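Mandalate racemase/muconate lactonizing enzyme (Unidentified, PDB 4E4U) probably catalyses proton abstraction next to a substrate carboxylate, as in other mandelate racemase/muconate lactonizing enzymes, though its own substrate remains uncertain. Local coordinates at residues A[203-208]-A[229-234]; A[223-228]-A[250-255]. All coordinates share one frame; numbering follows the deposited sequence.

Interaction 1 (A[203-208]-A[229-234])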
# COMPACT_ATOMS: atom_id res chain seq x y z
N ASP A 203 -24.29 28.29 -0.21
CA ASP A 203 -23.96 26.89 -0.39
C ASP A 203 -25.04 25.97 0.16
O ASP A 203 -25.74 26.31 1.13
CB ASP A 203 -22.63 26.57 0.30
CG ASP A 203 -21.43 26.94 -0.55
OD1 ASP A 203 -21.25 26.35 -1.64
OD2 ASP A 203 -20.65 27.82 -0.12
N LEU A 204 -25.17 24.80 -0.47
CA LEU A 204 -26.02 23.74 0.05
C LEU A 204 -25.19 22.82 0.92
O LEU A 204 -24.12 22.36 0.51
CB LEU A 204 -26.58 22.89 -1.10
CG LEU A 204 -27.30 23.60 -2.24
CD1 LEU A 204 -27.81 22.59 -3.26
CD2 LEU A 204 -28.43 24.42 -1.72
N LEU A 205 -25.68 22.55 2.12
CA LEU A 205 -25.06 21.60 3.03
C LEU A 205 -26.00 20.42 3.14
O LEU A 205 -27.11 20.55 3.65
CB LEU A 205 -24.84 22.24 4.41
CG LEU A 205 -24.12 23.59 4.38
CD1 LEU A 205 -24.07 24.19 5.76
CD2 LEU A 205 -22.74 23.44 3.80
N PHE A 206 -25.58 19.27 2.61
CA PHE A 206 -26.47 18.12 2.61
C PHE A 206 -26.29 17.39 3.94
O PHE A 206 -25.31 16.67 4.14
CB PHE A 206 -26.22 17.22 1.40
CG PHE A 206 -27.36 16.31 1.11
CD1 PHE A 206 -28.43 16.74 0.34
CD2 PHE A 206 -27.38 15.03 1.63
CE1 PHE A 206 -29.49 15.90 0.09
CE2 PHE A 206 -28.44 14.18 1.38
CZ PHE A 206 -29.50 14.62 0.61
N GLY A 207 -27.23 17.63 4.85
CA GLY A 207 -27.03 17.32 6.26
C GLY A 207 -27.51 15.97 6.72
O GLY A 207 -28.23 15.87 7.72
N THR A 208 -27.09 14.93 6.01
CA THR A 208 -27.45 13.56 6.37
C THR A 208 -26.95 13.16 7.76
O THR A 208 -26.09 13.84 8.35
CB THR A 208 -26.98 12.57 5.28
OG1 THR A 208 -25.95 13.19 4.49
CG2 THR A 208 -28.13 12.23 4.36
N PRO A 229 -23.06 20.71 -3.89
CA PRO A 229 -23.13 21.02 -2.46
C PRO A 229 -21.73 21.23 -1.87
O PRO A 229 -20.75 20.59 -2.31
CB PRO A 229 -23.76 19.77 -1.83
CG PRO A 229 -24.15 18.88 -2.95
CD PRO A 229 -23.44 19.32 -4.19
N LEU A 230 -21.66 22.10 -0.87
CA LEU A 230 -20.41 22.32 -0.15
C LEU A 230 -19.99 21.07 0.63
O LEU A 230 -18.80 20.78 0.75
CB LEU A 230 -20.53 23.54 0.76
CG LEU A 230 -19.45 23.80 1.82
CD1 LEU A 230 -18.05 23.82 1.24
CD2 LEU A 230 -19.73 25.10 2.54
N TRP A 231 -20.95 20.32 1.15
CA TRP A 231 -20.60 19.03 1.74
C TRP A 231 -21.74 18.03 1.77
O TRP A 231 -22.91 18.38 1.61
CB TRP A 231 -20.00 19.19 3.15
CG TRP A 231 -20.92 19.59 4.28
CD1 TRP A 231 -22.04 18.93 4.72
CD2 TRP A 231 -20.71 20.67 5.19
NE1 TRP A 231 -22.57 19.58 5.83
CE2 TRP A 231 -21.76 20.65 6.14
CE3 TRP A 231 -19.74 21.68 5.29
CZ2 TRP A 231 -21.86 21.59 7.16
CZ3 TRP A 231 -19.85 22.61 6.30
CH2 TRP A 231 -20.90 22.56 7.23
N PHE A 232 -21.34 16.78 1.97
CA PHE A 232 -22.21 15.63 2.16
C PHE A 232 -21.85 15.15 3.57
O PHE A 232 -20.73 14.66 3.79
CB PHE A 232 -21.87 14.61 1.08
CG PHE A 232 -22.71 13.35 1.08
CD1 PHE A 232 -23.85 13.20 1.86
CD2 PHE A 232 -22.33 12.29 0.26
CE1 PHE A 232 -24.59 12.01 1.80
CE2 PHE A 232 -23.06 11.13 0.20
CZ PHE A 232 -24.19 10.98 0.97
N GLU A 233 -22.76 15.36 4.51
CA GLU A 233 -22.50 15.15 5.94
C GLU A 233 -22.77 13.72 6.36
O GLU A 233 -23.76 13.13 5.93
CB GLU A 233 -23.42 16.08 6.74
CG GLU A 233 -23.24 16.07 8.24
CD GLU A 233 -23.74 17.34 8.90
OE1 GLU A 233 -23.72 18.41 8.25
OE2 GLU A 233 -24.12 17.29 10.09
N GLU A 234 -21.92 13.16 7.22
CA GLU A 234 -22.15 11.83 7.81
C GLU A 234 -22.83 10.85 6.85
O GLU A 234 -23.95 10.40 7.09
CB GLU A 234 -23.02 11.95 9.07
CG GLU A 234 -22.35 12.62 10.26
CD GLU A 234 -22.91 12.10 11.56
OE1 GLU A 234 -24.14 12.20 11.76
OE2 GLU A 234 -22.14 11.54 12.37
O HOH W 1 -25.37 14.47 10.91

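Interaction 2 (A[223-228]-A[250-255])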
# COMPACT_ATOMS: atom_id res chain seq x y z
N ARG A 223 -26.01 11.57 -7.72
CA ARG A 223 -27.18 12.38 -8.02
C ARG A 223 -27.05 13.83 -7.57
O ARG A 223 -27.61 14.73 -8.19
CB ARG A 223 -28.41 11.78 -7.37
CG ARG A 223 -28.90 10.50 -8.02
CD ARG A 223 -29.88 9.83 -7.11
NE ARG A 223 -30.54 8.65 -7.66
CZ ARG A 223 -31.80 8.62 -8.07
NH1 ARG A 223 -32.55 9.71 -8.03
NH2 ARG A 223 -32.31 7.48 -8.50
N LEU A 224 -26.31 14.04 -6.48
CA LEU A 224 -26.22 15.36 -5.89
C LEU A 224 -25.13 16.22 -6.51
O LEU A 224 -25.15 17.45 -6.36
CB LEU A 224 -25.98 15.26 -4.38
CG LEU A 224 -27.07 14.52 -3.59
CD1 LEU A 224 -26.77 14.64 -2.10
CD2 LEU A 224 -28.46 15.05 -3.92
N GLU A 225 -24.19 15.60 -7.21
CA GLU A 225 -23.04 16.34 -7.73
C GLU A 225 -23.43 17.51 -8.63
O GLU A 225 -22.79 18.56 -8.59
CB GLU A 225 -22.05 15.40 -8.45
CG GLU A 225 -21.21 14.59 -7.47
CD GLU A 225 -20.34 13.53 -8.11
OE1 GLU A 225 -20.39 13.35 -9.34
OE2 GLU A 225 -19.59 12.84 -7.38
N LYS A 226 -24.49 17.35 -9.42
CA LYS A 226 -24.89 18.42 -10.33
C LYS A 226 -25.33 19.70 -9.62
O LYS A 226 -25.41 20.75 -10.24
CB LYS A 226 -26.00 17.94 -11.29
CG LYS A 226 -27.34 17.65 -10.61
CD LYS A 226 -28.41 17.21 -11.61
CE LYS A 226 -28.26 15.74 -12.03
NZ LYS A 226 -28.49 14.78 -10.90
N TYR A 227 -25.61 19.61 -8.31
CA TYR A 227 -25.99 20.79 -7.55
C TYR A 227 -24.86 21.38 -6.72
O TYR A 227 -25.06 22.33 -5.97
CB TYR A 227 -27.23 20.51 -6.70
CG TYR A 227 -28.38 20.09 -7.57
CD1 TYR A 227 -28.93 20.99 -8.48
CD2 TYR A 227 -28.88 18.80 -7.53
CE1 TYR A 227 -29.96 20.62 -9.32
CE2 TYR A 227 -29.93 18.42 -8.36
CZ TYR A 227 -30.46 19.34 -9.26
OH TYR A 227 -31.48 18.97 -10.09
N ASP A 228 -23.66 20.80 -6.87
CA ASP A 228 -22.44 21.28 -6.21
C ASP A 228 -22.58 21.65 -4.73
O ASP A 228 -22.25 22.77 -4.33
CB ASP A 228 -21.85 22.47 -7.00
CG ASP A 228 -20.43 22.84 -6.56
OD1 ASP A 228 -19.64 21.95 -6.17
OD2 ASP A 228 -20.09 24.04 -6.61
N HIS A 250 -15.27 8.18 -4.05
CA HIS A 250 -16.18 8.02 -5.18
C HIS A 250 -17.05 9.23 -5.47
O HIS A 250 -17.96 9.15 -6.30
CB HIS A 250 -17.06 6.78 -4.98
CG HIS A 250 -16.37 5.50 -5.31
ND1 HIS A 250 -16.37 4.96 -6.57
CD2 HIS A 250 -15.64 4.65 -4.54
CE1 HIS A 250 -15.68 3.84 -6.58
NE2 HIS A 250 -15.22 3.63 -5.35
N THR A 251 -16.79 10.35 -4.80
CA THR A 251 -17.48 11.59 -5.11
C THR A 251 -16.56 12.80 -5.01
O THR A 251 -15.61 12.82 -4.22
CB THR A 251 -18.75 11.80 -4.24
OG1 THR A 251 -19.42 12.99 -4.67
CG2 THR A 251 -18.39 11.96 -2.77
N SER A 252 -16.88 13.81 -5.81
CA SER A 252 -16.20 15.09 -5.74
C SER A 252 -16.79 16.01 -4.68
O SER A 252 -16.22 17.07 -4.39
CB SER A 252 -16.24 15.79 -7.11
OG SER A 252 -17.58 15.84 -7.58
N ILE A 253 -17.94 15.64 -4.11
CA ILE A 253 -18.52 16.46 -3.05
C ILE A 253 -17.70 16.27 -1.78
O ILE A 253 -17.46 15.13 -1.38
CB ILE A 253 -19.98 16.05 -2.76
CG1 ILE A 253 -20.83 16.09 -4.03
CG2 ILE A 253 -20.57 16.93 -1.65
CD1 ILE A 253 -22.20 15.44 -3.88
N PRO A 254 -17.28 17.37 -1.13
CA PRO A 254 -16.53 17.20 0.12
C PRO A 254 -17.33 16.41 1.16
O PRO A 254 -18.52 16.66 1.32
CB PRO A 254 -16.33 18.64 0.60
CG PRO A 254 -16.33 19.44 -0.65
CD PRO A 254 -17.39 18.79 -1.51
N ILE A 255 -16.68 15.47 1.84
CA ILE A 255 -17.31 14.77 2.95
C ILE A 255 -17.03 15.49 4.25
O ILE A 255 -15.87 15.81 4.56
CB ILE A 255 -16.85 13.30 3.06
CG1 ILE A 255 -17.10 12.55 1.73
CG2 ILE A 255 -17.54 12.60 4.23
CD1 ILE A 255 -18.52 12.68 1.18
O HOH W 2 -18.14 15.04 -10.08

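Interaction 1 (A[203-208]-A[229-234])
L205 lays its CD2 methyl over one face of the W231 indole, 3.6 Å from the centroid of the six-membered ring and only 7° off its normal, a CH-pi contact. The same methyl packs on L230, with 3.7 Å between L205 CD2 and L230 CD2. W231 swings its indole under the leucine by holding CG between its backbone N and carbonyl carbon (chi1 72°). F206 and F232 project together from the other face of the sheet, their rings inclined at 77°.

Between these two layers the strands run parallel. F206 bonds F232's neighbours on both sides, through its N to W231 O at 3.0 Å and through its O from E233 N at 2.9 Å. Past the strand end, T208 OG1 donates to E233 O at 2.6 Å, in the carbonyl plane. A water lies within bonding distance of T208 O and E234 OE1, while the carboxylate of E234 is held by a salt bridge to R260.

W231 NE1 donates to E233 OE1 at 2.9 Å, the oxygen lying out of the indole plane and offering its anti lone pair; OE1 also forms a salt bridge with K164 and a hydrogen bond with Q280. Together the strands form one parallel step of the TIM-type barrel, closing the beta-alpha-beta unit through helix 214-224. V163 and P254 continue the backbone bonding outward on the two flanks, while helices 181-198 and 214-224 receive the phenylalanine side.

Interaction 2 (A[223-228]-A[250-255])
E225 reaches across to the turn at T251-I253 with an extended side chain, and one of its carboxylate oxygens takes both hydrogen bonds of the contact. T251 OG1 donates to the anti lone pair of E225 OE2, the one turned away from OE1, at 2.7 Å. The amide of S252 approaches differently: S252 N stands 3.3 Å from E225 OE2 and 48° out of the carboxylate plane, with a fairly straight N-H. The hydroxyl thus takes the anti lone pair, whereas the amide comes from above the carboxylate plane.

T251 presents the hydroxyl by placing OG1 anti to its backbone N (chi1 -176°), and the group works in two directions. While donating to the glutamate, T251 OG1 accepts from I253 N at 3.1 Å, nearly linear at 170°, which makes an ST turn and helps fix the hydroxyl's position. S252 OG shares a water with E225 OE1, although the glutamate side of that bridge is weak.

Alongside the polar group, the I253 side chain crosses that of E225 obliquely. I253 CG1 lies 3.8 Å from E225 CG, and the terminal methyl I253 CD1 comes equally close to L224 CB at 3.8 Å, so the isoleucine bears on the aliphatic base of the glutamate and on the neighbouring leucine.

K222 adds a salt bridge to E225 OE2 and also bonds H250 O, which probably stabilises the ionised carboxylate. The contact joins the C-terminal end of helix 214-224, an outer helix of the TIM-type barrel, to the loop that follows helix 241-249 and leads into strand 255-257, with L224 turned onto F206 of strand 203-206 and S252 packed against K222 of a second subunit.

How the interactions relate
Well along the chain, strand 203-206 is followed by helix 214-224 and then strand 231-233, where interaction 1 closes its loop. Before that return, residues 223-228 have already opened interaction 2, which closes only after helix 241-249, at 250-255. The two loops therefore cross rather than nest. They touch where P254 O probably accepts a hydrogen bond from F232 N and where P229 CD packs against L224 O. Interaction 1 joins neighbouring strands of the barrel wall, whereas interaction 2 ties the end of an outer helix to the loop leading into strand 255-257. Both also reach a second subunit.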